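PDB 7CDY: glucose dehydrogenase from Serratia sp. FS14, which belongs to the glucose/sorbosone dehydrogenase family of beta-propeller proteins and carries a bound calcium ion. Local coordinates for residues G167-P170 with P171-W175. Sequence-based numbering, arbitrary orientation.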
loop_
_atom_site.group_PDB
_atom_site.type_symbol
_atom_site.label_atom_id
_atom_site.label_comp_id
_atom_site.label_asym_id
_atom_site.label_seq_id
_atom_site.Cartn_x
_atom_site.Cartn_y
_atom_site.Cartn_z
ATOM N N GLY A 167 -4.490 -1.319 17.596
ATOM C CA GLY A 167 -4.626 -2.658 17.062
ATOM C C GLY A 167 -5.808 -3.443 17.583
ATOM O O GLY A 167 -5.904 -4.638 17.298
ATOM N N ALA A 168 -6.713 -2.814 18.330
ATOM C CA ALA A 168 -7.890 -3.520 18.805
ATOM C C ALA A 168 -8.948 -3.590 17.707
ATOM O O ALA A 168 -8.930 -2.827 16.743
ATOM C CB ALA A 168 -8.464 -2.821 20.041
ATOM N N VAL A 169 -9.891 -4.513 17.873
ATOM C CA VAL A 169 -11.003 -4.667 16.936
ATOM C C VAL A 169 -12.100 -3.660 17.252
ATOM O O VAL A 169 -12.657 -3.693 18.363
ATOM C CB VAL A 169 -11.585 -6.084 17.002
ATOM C CG1 VAL A 169 -12.792 -6.199 16.078
ATOM C CG2 VAL A 169 -10.524 -7.101 16.625
ATOM N N PRO A 170 -12.464 -2.772 16.332
ATOM C CA PRO A 170 -13.644 -1.927 16.533
ATOM C C PRO A 170 -14.902 -2.775 16.566
ATOM O O PRO A 170 -15.086 -3.668 15.722
ATOM C CB PRO A 170 -13.634 -1.005 15.304
ATOM C CG PRO A 170 -12.226 -1.095 14.765
ATOM C CD PRO A 170 -11.794 -2.486 15.051
ATOM N N PRO A 171 -15.804 -2.531 17.521
ATOM C CA PRO A 171 -16.961 -3.430 17.678
ATOM C C PRO A 171 -17.970 -3.356 16.543
ATOM O O PRO A 171 -18.836 -4.234 16.463
ATOM C CB PRO A 171 -17.575 -2.999 19.017
ATOM C CG PRO A 171 -17.140 -1.590 19.195
ATOM C CD PRO A 171 -15.771 -1.477 18.553
ATOM N N ASP A 172 -17.906 -2.350 15.677
ATOM C CA ASP A 172 -18.792 -2.285 14.525
ATOM C C ASP A 172 -18.161 -2.836 13.249
ATOM O O ASP A 172 -18.742 -2.678 12.168
ATOM C CB ASP A 172 -19.326 -0.867 14.317
ATOM C CG ASP A 172 -18.223 0.167 14.179
ATOM O OD1 ASP A 172 -17.080 -0.093 14.611
ATOM O OD2 ASP A 172 -18.515 1.253 13.641
ATOM N N ASN A 173 -17.001 -3.491 13.348
ATOM C CA ASN A 173 -16.477 -4.201 12.188
ATOM C C ASN A 173 -17.505 -5.242 11.734
ATOM O O ASN A 173 -18.252 -5.792 12.551
ATOM C CB ASN A 173 -15.147 -4.876 12.531
ATOM C CG ASN A 173 -13.935 -4.048 12.136
ATOM O OD1 ASN A 173 -14.034 -2.853 11.863
ATOM N ND2 ASN A 173 -12.776 -4.697 12.124
ATOM N N PRO A 174 -17.550 -5.544 10.436
ATOM C CA PRO A 174 -18.715 -6.267 9.883
ATOM C C PRO A 174 -18.878 -7.680 10.392
ATOM O O PRO A 174 -20.015 -8.179 10.423
ATOM C CB PRO A 174 -18.464 -6.239 8.367
ATOM C CG PRO A 174 -16.977 -5.980 8.229
ATOM C CD PRO A 174 -16.634 -5.078 9.377
ATOM N N TRP A 175 -17.801 -8.353 10.774
ATOM C CA TRP A 175 -17.843 -9.757 11.146
ATOM C C TRP A 175 -17.761 -9.991 12.655
ATOM O O TRP A 175 -17.670 -11.147 13.080
ATOM C CB TRP A 175 -16.734 -10.537 10.431
ATOM C CG TRP A 175 -16.940 -10.737 8.952
ATOM C CD1 TRP A 175 -18.061 -10.449 8.220
ATOM C CD2 TRP A 175 -15.990 -11.289 8.039
ATOM N NE1 TRP A 175 -17.851 -10.782 6.893
ATOM C CE2 TRP A 175 -16.594 -11.312 6.764
ATOM C CE3 TRP A 175 -14.689 -11.777 8.177
ATOM C CZ2 TRP A 175 -15.929 -11.790 5.633
ATOM C CZ3 TRP A 175 -14.039 -12.263 7.062
ATOM C CH2 TRP A 175 -14.656 -12.261 5.802
#
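Pro170 and Asn173 meet in a local turn contact within the long loop that joins strand 160-163 to strand 185-187, an inner and an outermost strand that are neighbours in a four-stranded antiparallel sheet. The chain reverses through a type I beta turn running from Pro170 to Asn173, closed by a nearly straight hydrogen bond from Asn173 N to Pro170 O (3.1 Å, 166° at the hydrogen). The donor sits well above the carbonyl plane of Pro170. Pro171 is the second residue of the turn, and its ring restrains phi (-69°) to the range that suits this position.

The side chain of Asn173 runs obliquely past the buried Pro170 ring: its ND2 comes 3.8 Å from Pro170 CD, and its OD1 approaches Pro170 CG at the same distance. This amide is held at both ends from outside the turn, OD1 by Arg162 and ND2 by the carbonyl oxygen of Pro183, which restrains its rotation and settles which end is oxygen and which nitrogen. Asp172 has CG between its backbone N and carbonyl carbon (chi1 56°), which, with chi2 of -21°, turns OD1 back to 3.6 Å from Pro170 CB, where it also forms a salt bridge with Arg162 NH2. One guanidinium nitrogen of strand 160-163 thus ties down two successive turn residues. The result is a type I beta turn with proline at its first and second positions, tied through Arg162 to the strand from which the loop departs, in an inter-strand loop of a beta-propeller.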